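Local coordinates for chalcone-flavanone isomerase family protein (Arabidopsis thaliana, PDB 4DOO) that binds fatty acids, preferring saturated ones, through a chalcone-isomerase-like domain, and may take part in alpha-linolenic acid metabolism in the chloroplast, at residues 23-27 with 194-199; 47-53 with 84-90; 104-108 with 130-135. All coordinates share one frame; numbering follows the deposited sequence.

Interaction 1 of 3, residues 23-27 with 194-199; sequences RLLGV and DFLDNA
Gly26 and Phe195 mark where strand 23-27 and helix 194-199 come closest: their CA atoms are 4.5 Å apart, and the strand and helix axes approach to 6.1 Å, roughly antiparallel, at 147°. The backbone of the strand is irregular here. Leu25 and Gly26 both face Val47 on the neighbouring strand, a classic beta bulge, and the carbonyl of Leu25 reaches the helix. Asn198 takes it up: ND2 donates to Leu25 O at 2.8 Å, with the N-H nearly straight at 167° and the oxygen lying in the plane of the amide. Phe195 CA adds a CA-H...O contact to the same Leu25 O at 3.5 Å.

Beneath this polar grip the Leu25 side chain spreads over the helix. Its CG stands anti to the carbonyl carbon (chi1 -56°), which brings the isobutyl end to the helix; there CD1 packs on Phe195 CE2 and on Ala199 CB, and CD2 lies against Asn198 CB at 3.8 Å. Asn198 is thus held both by its aliphatic root and by its amide. Gly26 passes close to the helix backbone, and a CB there would come tight against Phe195 CB. At the margin one water accepts from Val27 N at 2.9 Å and donates to Asp194 OD1. Leu80 of helix 76-82 also packs on Phe195 and Ala199.

The C-terminal helix is therefore fastened to the sheet largely through Leu25, which works twice, its side chain as apolar filler and its carbonyl as the acceptor for a helix amide.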
loop_
_atom_site.group_PDB
_atom_site.type_symbol
_atom_site.label_atom_id
_atom_site.label_comp_id
_atom_site.label_asym_id
_atom_site.label_seq_id
_atom_site.Cartn_x
_atom_site.Cartn_y
_atom_site.Cartn_z
ATOM N N ARG A 23 -1.312 -11.851 5.178
ATOM C CA ARG A 23 -1.244 -12.506 3.874
ATOM C C ARG A 23 -1.106 -11.586 2.670
ATOM O O ARG A 23 -1.777 -10.561 2.573
ATOM C CB ARG A 23 -2.478 -13.382 3.658
ATOM C CG ARG A 23 -2.758 -14.357 4.785
ATOM C CD ARG A 23 -1.601 -15.312 5.054
ATOM N NE ARG A 23 -1.851 -16.126 6.241
ATOM C CZ ARG A 23 -2.862 -16.985 6.362
ATOM N NH1 ARG A 23 -3.720 -17.155 5.361
ATOM N NH2 ARG A 23 -3.037 -17.650 7.497
ATOM N N LEU A 24 -0.241 -11.979 1.741
ATOM C CA LEU A 24 -0.043 -11.217 0.511
ATOM C C LEU A 24 -1.292 -11.433 -0.338
ATOM O O LEU A 24 -1.639 -12.576 -0.670
ATOM C CB LEU A 24 1.181 -11.734 -0.247
ATOM C CG LEU A 24 1.476 -11.069 -1.593
ATOM C CD1 LEU A 24 1.769 -9.582 -1.378
ATOM C CD2 LEU A 24 2.670 -11.769 -2.254
ATOM N N LEU A 25 -1.962 -10.342 -0.696
ATOM C CA LEU A 25 -3.181 -10.432 -1.493
ATOM C C LEU A 25 -3.044 -9.883 -2.912
ATOM O O LEU A 25 -3.837 -10.207 -3.798
ATOM C CB LEU A 25 -4.322 -9.708 -0.775
ATOM C CG LEU A 25 -4.627 -10.172 0.653
ATOM C CD1 LEU A 25 -5.756 -9.329 1.217
ATOM C CD2 LEU A 25 -5.012 -11.650 0.659
ATOM N N GLY A 26 -2.042 -9.045 -3.133
ATOM C CA GLY A 26 -1.857 -8.489 -4.461
ATOM C C GLY A 26 -0.448 -7.982 -4.682
ATOM O O GLY A 26 0.193 -7.493 -3.754
ATOM N N VAL A 27 0.031 -8.106 -5.914
ATOM C CA VAL A 27 1.369 -7.648 -6.271
ATOM C C VAL A 27 1.277 -6.807 -7.534
ATOM O O VAL A 27 0.626 -7.201 -8.499
ATOM C CB VAL A 27 2.310 -8.847 -6.516
ATOM C CG1 VAL A 27 3.653 -8.361 -7.063
ATOM C CG2 VAL A 27 2.513 -9.603 -5.218
ATOM N N ASP A 194 -6.735 -8.071 -7.910
ATOM C CA ASP A 194 -6.288 -9.285 -7.241
ATOM C C ASP A 194 -6.459 -9.119 -5.738
ATOM O O ASP A 194 -6.866 -10.048 -5.051
ATOM C CB ASP A 194 -4.816 -9.575 -7.556
ATOM C CG ASP A 194 -4.609 -10.079 -8.973
ATOM O OD1 ASP A 194 -3.439 -10.194 -9.405
ATOM O OD2 ASP A 194 -5.622 -10.366 -9.650
ATOM N N PHE A 195 -6.147 -7.932 -5.229
ATOM C CA PHE A 195 -6.269 -7.684 -3.800
ATOM C C PHE A 195 -7.709 -7.854 -3.331
ATOM O O PHE A 195 -7.963 -8.525 -2.331
ATOM C CB PHE A 195 -5.766 -6.272 -3.451
ATOM C CG PHE A 195 -6.083 -5.844 -2.040
ATOM C CD1 PHE A 195 -7.301 -5.241 -1.738
ATOM C CD2 PHE A 195 -5.173 -6.062 -1.012
ATOM C CE1 PHE A 195 -7.609 -4.862 -0.428
ATOM C CE2 PHE A 195 -5.474 -5.686 0.301
ATOM C CZ PHE A 195 -6.692 -5.085 0.588
ATOM N N LEU A 196 -8.643 -7.247 -4.055
ATOM C CA LEU A 196 -10.055 -7.320 -3.704
ATOM C C LEU A 196 -10.599 -8.739 -3.870
ATOM O O LEU A 196 -11.397 -9.204 -3.051
ATOM C CB LEU A 196 -10.854 -6.334 -4.557
ATOM C CG LEU A 196 -10.504 -4.859 -4.317
ATOM C CD1 LEU A 196 -11.268 -3.968 -5.308
ATOM C CD2 LEU A 196 -10.853 -4.487 -2.881
ATOM N N ASP A 197 -10.164 -9.424 -4.923
ATOM C CA ASP A 197 -10.599 -10.797 -5.159
ATOM C C ASP A 197 -10.133 -11.684 -4.010
ATOM O O ASP A 197 -10.912 -12.463 -3.466
ATOM C CB ASP A 197 -10.024 -11.363 -6.467
ATOM C CG ASP A 197 -10.709 -10.817 -7.716
ATOM O OD1 ASP A 197 -11.830 -10.279 -7.613
ATOM O OD2 ASP A 197 -10.124 -10.950 -8.815
ATOM N N ASN A 198 -8.860 -11.562 -3.636
ATOM C CA ASN A 198 -8.316 -12.391 -2.569
ATOM C C ASN A 198 -8.773 -11.980 -1.175
ATOM O O ASN A 198 -8.871 -12.821 -0.280
ATOM C CB ASN A 198 -6.779 -12.435 -2.653
ATOM C CG ASN A 198 -6.290 -13.099 -3.934
ATOM O OD1 ASN A 198 -6.852 -14.110 -4.371
ATOM N ND2 ASN A 198 -5.243 -12.541 -4.541
ATOM N N ALA A 199 -9.057 -10.693 -0.986
ATOM C CA ALA A 199 -9.536 -10.226 0.313
ATOM C C ALA A 199 -10.934 -10.803 0.524
ATOM O O ALA A 199 -11.306 -11.174 1.638
ATOM C CB ALA A 199 -9.590 -8.686 0.352
HETATM O O HOH W 1 -1.438 -9.605 -7.964
#

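Interaction 2 of 3, residues 47-53 with 84-90; sequences VYADCDD and DIKMTIR
Val47 and Ile89 meet side by side at the apolar centre of an antiparallel strand pair, 47-50 with 87-90, in the middle of the large sheet of the chalcone-isomerase fold. Ile89 CD1 lies 3.6 Å from both Val47 CG1 and Val47 CG2, seated in the fork of the valine. Along the same face Ala49 CB packs on Met87 CG, and this face is covered by helix 171-182 through Leu178. Tyr48 and Thr88 lie on the other face as a hydrogen-bonded pair: Tyr48 N donates to Thr88 O at 2.8 Å, and Thr88 N returns a bond to Tyr48 O. The tyrosine hydroxyl is engaged by Pro15 O.

Toward the end of the strand Asp50 N donates to Lys86 O, and Asp50 becomes the N-cap of the following helix, OD1 accepting from Asp53 N through its anti lone pair. The Lys86 chain bends at chi3 and chi4 (-65° and -61°), which curls its amine round to the syn side of Asp53 OD1, 22° out of the carboxylate plane. Asp50 OD2 adds a long salt bridge to Lys86 NZ. Two donors from one residue grip Asp53 OD1: Lys86 NZ at 2.8 Å and Lys86 N on the anti side at 2.9 Å.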
loop_
_atom_site.group_PDB
_atom_site.type_symbol
_atom_site.label_atom_id
_atom_site.label_comp_id
_atom_site.label_asym_id
_atom_site.label_seq_id
_atom_site.Cartn_x
_atom_site.Cartn_y
_atom_site.Cartn_z
ATOM N N VAL A 47 0.831 -6.038 -1.443
ATOM C CA VAL A 47 -0.114 -5.581 -0.432
ATOM C C VAL A 47 -0.544 -6.748 0.452
ATOM O O VAL A 47 -1.076 -7.745 -0.043
ATOM C CB VAL A 47 -1.366 -4.956 -1.082
ATOM C CG1 VAL A 47 -2.293 -4.412 -0.001
ATOM C CG2 VAL A 47 -0.957 -3.841 -2.042
ATOM N N TYR A 48 -0.308 -6.603 1.757
ATOM C CA TYR A 48 -0.641 -7.623 2.752
ATOM C C TYR A 48 -1.741 -7.147 3.701
ATOM O O TYR A 48 -1.808 -5.969 4.034
ATOM C CB TYR A 48 0.581 -7.961 3.608
ATOM C CG TYR A 48 1.754 -8.546 2.865
ATOM C CD1 TYR A 48 2.610 -7.735 2.115
ATOM C CD2 TYR A 48 2.022 -9.910 2.930
ATOM C CE1 TYR A 48 3.707 -8.269 1.450
ATOM C CE2 TYR A 48 3.119 -10.458 2.265
ATOM C CZ TYR A 48 3.958 -9.631 1.531
ATOM O OH TYR A 48 5.045 -10.164 0.872
ATOM N N ALA A 49 -2.584 -8.074 4.142
ATOM C CA ALA A 49 -3.665 -7.752 5.074
ATOM C C ALA A 49 -3.773 -8.851 6.134
ATOM O O ALA A 49 -3.630 -10.032 5.829
ATOM C CB ALA A 49 -4.985 -7.614 4.322
ATOM N N ASP A 50 -4.017 -8.452 7.378
ATOM C CA ASP A 50 -4.152 -9.402 8.478
ATOM C C ASP A 50 -5.423 -10.221 8.283
ATOM O O ASP A 50 -6.518 -9.669 8.151
ATOM C CB ASP A 50 -4.202 -8.655 9.816
ATOM C CG ASP A 50 -4.383 -9.589 10.996
ATOM O OD1 ASP A 50 -5.525 -10.029 11.249
ATOM O OD2 ASP A 50 -3.376 -9.895 11.665
ATOM N N CYS A 51 -5.269 -11.540 8.266
ATOM C CA CYS A 51 -6.384 -12.457 8.056
ATOM C C CYS A 51 -7.536 -12.301 9.029
ATOM O O CYS A 51 -8.694 -12.222 8.617
ATOM C CB CYS A 51 -5.888 -13.902 8.110
ATOM S SG CYS A 51 -4.773 -14.317 6.772
ATOM N N ASP A 52 -7.228 -12.272 10.322
ATOM C CA ASP A 52 -8.279 -12.147 11.328
ATOM C C ASP A 52 -9.063 -10.846 11.191
ATOM O O ASP A 52 -10.283 -10.837 11.337
ATOM C CB ASP A 52 -7.694 -12.244 12.739
ATOM C CG ASP A 52 -7.070 -13.601 13.023
ATOM O OD1 ASP A 52 -7.678 -14.632 12.662
ATOM O OD2 ASP A 52 -5.974 -13.635 13.621
ATOM N N ASP A 53 -8.359 -9.751 10.923
ATOM C CA ASP A 53 -8.998 -8.447 10.772
ATOM C C ASP A 53 -9.958 -8.444 9.588
ATOM O O ASP A 53 -11.056 -7.882 9.665
ATOM C CB ASP A 53 -7.939 -7.357 10.584
ATOM C CG ASP A 53 -7.141 -7.087 11.850
ATOM O OD1 ASP A 53 -6.109 -6.392 11.761
ATOM O OD2 ASP A 53 -7.546 -7.558 12.936
ATOM N N ASP A 84 -10.482 -1.099 10.691
ATOM C CA ASP A 84 -9.245 -1.183 11.447
ATOM C C ASP A 84 -8.620 -2.529 11.113
ATOM O O ASP A 84 -8.718 -3.491 11.872
ATOM C CB ASP A 84 -9.520 -1.065 12.950
ATOM C CG ASP A 84 -8.244 -1.017 13.774
ATOM O OD1 ASP A 84 -7.210 -0.551 13.247
ATOM O OD2 ASP A 84 -8.278 -1.427 14.952
ATOM N N ILE A 85 -7.994 -2.584 9.944
ATOM C CA ILE A 85 -7.349 -3.791 9.463
ATOM C C ILE A 85 -5.854 -3.527 9.317
ATOM O O ILE A 85 -5.447 -2.592 8.627
ATOM C CB ILE A 85 -7.931 -4.212 8.083
ATOM C CG1 ILE A 85 -9.383 -4.668 8.253
ATOM C CG2 ILE A 85 -7.075 -5.314 7.464
ATOM C CD1 ILE A 85 -10.116 -4.930 6.941
ATOM N N LYS A 86 -5.047 -4.339 9.991
ATOM C CA LYS A 86 -3.600 -4.209 9.914
ATOM C C LYS A 86 -3.166 -4.614 8.512
ATOM O O LYS A 86 -3.566 -5.663 8.005
ATOM C CB LYS A 86 -2.923 -5.107 10.950
ATOM C CG LYS A 86 -3.111 -4.622 12.384
ATOM C CD LYS A 86 -2.363 -5.492 13.390
ATOM C CE LYS A 86 -2.913 -6.906 13.452
ATOM N NZ LYS A 86 -4.345 -6.923 13.871
ATOM N N MET A 87 -2.353 -3.773 7.890
ATOM C CA MET A 87 -1.874 -4.050 6.551
ATOM C C MET A 87 -0.421 -3.648 6.385
ATOM O O MET A 87 0.122 -2.858 7.166
ATOM C CB MET A 87 -2.699 -3.281 5.521
ATOM C CG MET A 87 -4.192 -3.541 5.559
ATOM S SD MET A 87 -4.983 -2.688 4.188
ATOM C CE MET A 87 -6.612 -3.462 4.191
ATOM N N THR A 88 0.202 -4.197 5.351
ATOM C CA THR A 88 1.585 -3.874 5.038
ATOM C C THR A 88 1.705 -3.691 3.534
ATOM O O THR A 88 1.123 -4.455 2.758
ATOM C CB THR A 88 2.565 -5.001 5.453
ATOM O OG1 THR A 88 2.593 -5.119 6.878
ATOM C CG2 THR A 88 3.983 -4.683 4.964
ATOM N N ILE A 89 2.432 -2.653 3.137
ATOM C CA ILE A 89 2.699 -2.393 1.730
ATOM C C ILE A 89 4.217 -2.507 1.643
ATOM O O ILE A 89 4.933 -1.678 2.202
ATOM C CB ILE A 89 2.303 -0.958 1.295
ATOM C CG1 ILE A 89 0.806 -0.727 1.499
ATOM C CG2 ILE A 89 2.681 -0.743 -0.169
ATOM C CD1 ILE A 89 -0.072 -1.682 0.719
ATOM N N ARG A 90 4.709 -3.550 0.990
ATOM C CA ARG A 90 6.150 -3.714 0.847
ATOM C C ARG A 90 6.587 -3.248 -0.531
ATOM O O ARG A 90 6.089 -3.737 -1.549
ATOM C CB ARG A 90 6.556 -5.176 1.053
ATOM C CG ARG A 90 7.996 -5.466 0.645
ATOM C CD ARG A 90 8.444 -6.827 1.149
ATOM N NE ARG A 90 8.458 -6.865 2.609
ATOM C CZ ARG A 90 8.855 -7.909 3.326
ATOM N NH1 ARG A 90 9.276 -9.013 2.719
ATOM N NH2 ARG A 90 8.830 -7.848 4.650
HETATM O O HOH W 2 -5.499 -9.410 14.457
#

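Interaction 3 of 3, residues 104-108 with 130-135. With DAO (lauric acid), chain C; DAO (lauric acid), chain D.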
loop_
_atom_site.group_PDB
_atom_site.type_symbol
_atom_site.label_atom_id
_atom_site.label_comp_id
_atom_site.label_asym_id
_atom_site.label_seq_id
_atom_site.Cartn_x
_atom_site.Cartn_y
_atom_site.Cartn_z
ATOM N N ARG A 104 11.448 12.495 -3.221
ATOM C CA ARG A 104 10.708 13.282 -2.237
ATOM C C ARG A 104 9.605 14.095 -2.895
ATOM O O ARG A 104 8.479 14.143 -2.400
ATOM C CB ARG A 104 11.658 14.204 -1.467
ATOM C CG ARG A 104 12.416 13.474 -0.380
ATOM C CD ARG A 104 13.540 14.296 0.218
ATOM N NE ARG A 104 14.154 13.571 1.326
ATOM C CZ ARG A 104 15.440 13.635 1.653
ATOM N NH1 ARG A 104 16.270 14.401 0.952
ATOM N NH2 ARG A 104 15.898 12.926 2.678
ATOM N N ASN A 105 9.930 14.736 -4.012
ATOM C CA ASN A 105 8.943 15.531 -4.730
ATOM C C ASN A 105 7.812 14.641 -5.242
ATOM O O ASN A 105 6.647 15.041 -5.237
ATOM C CB ASN A 105 9.605 16.263 -5.903
ATOM C CG ASN A 105 10.325 17.530 -5.469
ATOM O OD1 ASN A 105 10.729 17.665 -4.314
ATOM N ND2 ASN A 105 10.498 18.463 -6.402
ATOM N N ALA A 106 8.157 13.429 -5.665
ATOM C CA ALA A 106 7.167 12.492 -6.187
ATOM C C ALA A 106 6.166 12.001 -5.146
ATOM O O ALA A 106 4.961 11.988 -5.415
ATOM C CB ALA A 106 7.860 11.300 -6.844
ATOM N N PHE A 107 6.634 11.588 -3.967
ATOM C CA PHE A 107 5.679 11.115 -2.970
ATOM C C PHE A 107 4.960 12.270 -2.276
ATOM O O PHE A 107 3.883 12.089 -1.719
ATOM C CB PHE A 107 6.330 10.142 -1.957
ATOM C CG PHE A 107 7.286 10.778 -0.978
ATOM C CD1 PHE A 107 6.836 11.670 -0.009
ATOM C CD2 PHE A 107 8.631 10.421 -0.983
ATOM C CE1 PHE A 107 7.707 12.195 0.941
ATOM C CE2 PHE A 107 9.516 10.943 -0.034
ATOM C CZ PHE A 107 9.052 11.829 0.929
ATOM N N GLN A 108 5.539 13.465 -2.321
ATOM C CA GLN A 108 4.871 14.608 -1.714
ATOM C C GLN A 108 3.667 14.946 -2.587
ATOM O O GLN A 108 2.616 15.351 -2.088
ATOM C CB GLN A 108 5.826 15.797 -1.604
ATOM C CG GLN A 108 6.726 15.701 -0.380
ATOM C CD GLN A 108 7.947 16.598 -0.459
ATOM O OE1 GLN A 108 8.701 16.718 0.505
ATOM N NE2 GLN A 108 8.154 17.222 -1.612
ATOM N N PHE A 130 5.342 13.086 7.523
ATOM C CA PHE A 130 5.614 11.883 6.739
ATOM C C PHE A 130 6.981 12.044 6.080
ATOM O O PHE A 130 7.836 11.164 6.166
ATOM C CB PHE A 130 4.542 11.688 5.664
ATOM C CG PHE A 130 4.762 10.476 4.802
ATOM C CD1 PHE A 130 4.730 9.197 5.352
ATOM C CD2 PHE A 130 5.009 10.613 3.439
ATOM C CE1 PHE A 130 4.942 8.067 4.554
ATOM C CE2 PHE A 130 5.222 9.493 2.634
ATOM C CZ PHE A 130 5.188 8.217 3.195
ATOM N N THR A 131 7.178 13.183 5.427
ATOM C CA THR A 131 8.439 13.485 4.758
ATOM C C THR A 131 9.628 13.340 5.709
ATOM O O THR A 131 10.660 12.765 5.347
ATOM C CB THR A 131 8.435 14.931 4.210
ATOM O OG1 THR A 131 7.405 15.066 3.224
ATOM C CG2 THR A 131 9.787 15.272 3.580
ATOM N N SER A 132 9.478 13.866 6.922
ATOM C CA SER A 132 10.538 13.817 7.923
ATOM C C SER A 132 11.007 12.406 8.259
ATOM O O SER A 132 12.116 12.220 8.758
ATOM C CB SER A 132 10.090 14.524 9.208
ATOM O OG SER A 132 9.866 15.904 8.976
ATOM N N LEU A 133 10.168 11.412 7.995
ATOM C CA LEU A 133 10.540 10.032 8.278
ATOM C C LEU A 133 11.740 9.611 7.431
ATOM O O LEU A 133 12.497 8.714 7.811
ATOM C CB LEU A 133 9.363 9.092 7.998
ATOM C CG LEU A 133 8.093 9.239 8.846
ATOM C CD1 LEU A 133 7.052 8.233 8.369
ATOM C CD2 LEU A 133 8.413 9.012 10.320
ATOM N N PHE A 134 11.922 10.266 6.289
ATOM C CA PHE A 134 13.026 9.923 5.396
ATOM C C PHE A 134 14.106 10.999 5.335
ATOM O O PHE A 134 14.897 11.041 4.392
ATOM C CB PHE A 134 12.497 9.659 3.983
ATOM C CG PHE A 134 11.258 8.811 3.949
ATOM C CD1 PHE A 134 10.000 9.392 4.089
ATOM C CD2 PHE A 134 11.344 7.432 3.807
ATOM C CE1 PHE A 134 8.847 8.611 4.088
ATOM C CE2 PHE A 134 10.196 6.641 3.807
ATOM C CZ PHE A 134 8.947 7.231 3.948
ATOM N N LYS A 135 14.144 11.856 6.350
ATOM C CA LYS A 135 15.117 12.944 6.403
ATOM C C LYS A 135 16.579 12.490 6.426
ATOM O O LYS A 135 17.461 13.226 5.989
ATOM C CB LYS A 135 14.842 13.827 7.625
ATOM C CG LYS A 135 14.929 13.087 8.951
ATOM C CD LYS A 135 14.545 13.986 10.123
ATOM C CE LYS A 135 15.505 15.157 10.268
ATOM N NZ LYS A 135 16.905 14.701 10.504
HETATM O O1 DAO C . 4.519 8.108 -5.208
HETATM O O2 DAO C . 4.850 5.931 -5.322
HETATM C C1 DAO C . 4.513 6.963 -4.695
HETATM C C2 DAO C . 4.094 6.822 -3.249
HETATM C C3 DAO C . 5.294 6.439 -2.399
HETATM C C4 DAO C . 4.947 6.476 -0.904
HETATM C C5 DAO C . 6.042 5.807 -0.069
HETATM C C6 DAO C . 7.212 6.755 0.180
HETATM C C7 DAO C . 8.504 5.991 0.418
HETATM C C8 DAO C . 9.699 6.906 0.200
HETATM C C9 DAO C . 11.004 6.135 0.271
HETATM C C10 DAO C . 12.190 7.085 0.132
HETATM C C11 DAO C . 13.408 6.539 0.870
HETATM C C12 DAO C . 14.637 7.363 0.555
HETATM O O1 DAO D . 13.108 10.324 -15.505
HETATM O O2 DAO D . 14.492 9.446 -14.036
HETATM C C1 DAO D . 13.336 9.656 -14.470
HETATM C C2 DAO D . 12.162 9.074 -13.714
HETATM C C3 DAO D . 11.796 9.978 -12.540
HETATM C C4 DAO D . 11.537 9.160 -11.281
HETATM C C5 DAO D . 10.058 9.182 -10.909
HETATM C C6 DAO D . 9.874 9.457 -9.423
HETATM C C7 DAO D . 9.051 8.359 -8.757
HETATM C C8 DAO D . 9.472 8.178 -7.305
HETATM C C9 DAO D . 8.370 7.524 -6.478
HETATM C C10 DAO D . 8.914 6.313 -5.722
HETATM C C11 DAO D . 8.887 6.539 -4.216
HETATM C C12 DAO D . 9.627 5.433 -3.491
HETATM O O HOH W 3 12.782 13.389 3.789
#
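Phe107 takes the unusual first torsion for a helix, chi1 71°, with CG wedged between its backbone N and carbonyl carbon; this lays the ring back over its own helix, Arg104 O above one face, while the opposite face is turned toward Phe130 and Phe134. Phe130 answers with CG opposite its backbone N (chi1 179°), its edge turned to the face of Phe107. The two rings make an offset edge-to-face pair, planes at 83°, and Phe107 CD1 is 3.8 Å from Phe130 CE2. Phe134 completes the aromatic cluster obliquely, its CD1 lying 4.1 Å from Phe107 CZ.

The cluster forms part of the fatty-acid pocket of this chalcone-isomerase-like fold, and one lauric acid threads past all three rings. Its C8 lies over a face of Phe134, 3.7 Å from Phe134 CE2, and 3.9 Å from Phe107 CD2, while C6 comes to the edge of Phe130. An alanine in place of Phe107 is likely to leave the edge of Phe130 without its facing ring and open a gap beside the middle of the lauric acid chain. Ala106 turns elsewhere, its CB 3.5 Å from C8 of the second lauric acid. The carboxylate end of the first ligand is held by Arg30, Tyr43 and Ser110.

Outside the cluster the contact turns polar. The extended Arg104 chain carries its guanidinium across to the other segment, where NH2 donates to Phe134 O at 2.7 Å, the oxygen lying in the guanidinium plane. A water that donates to Thr131 O also accepts a weak bond from Arg104 NE.

Overall arrangement
Interactions 1 and 2 are buried and share the sheet: strands 22-33 and 39-50 are neighbours, and backbone bonds from Leu25 and Gly26 to Val47 join the two contacts directly, their centres about 10 Å apart. Interaction 1 fixes the last long helix to this sheet, whereas interaction 2 pairs two of its strands and carries a charged cluster at the strand end. Interaction 3 lies on the opposite side of the chain's centre, about 27 Å from interaction 1, centre to centre. Partly buried, it joins helix 100-118 to the end of helix 124-131 and the turn after it, mainly through aromatic rings lining the ligand pocket, with an arginine bond to a backbone carbonyl at its margin.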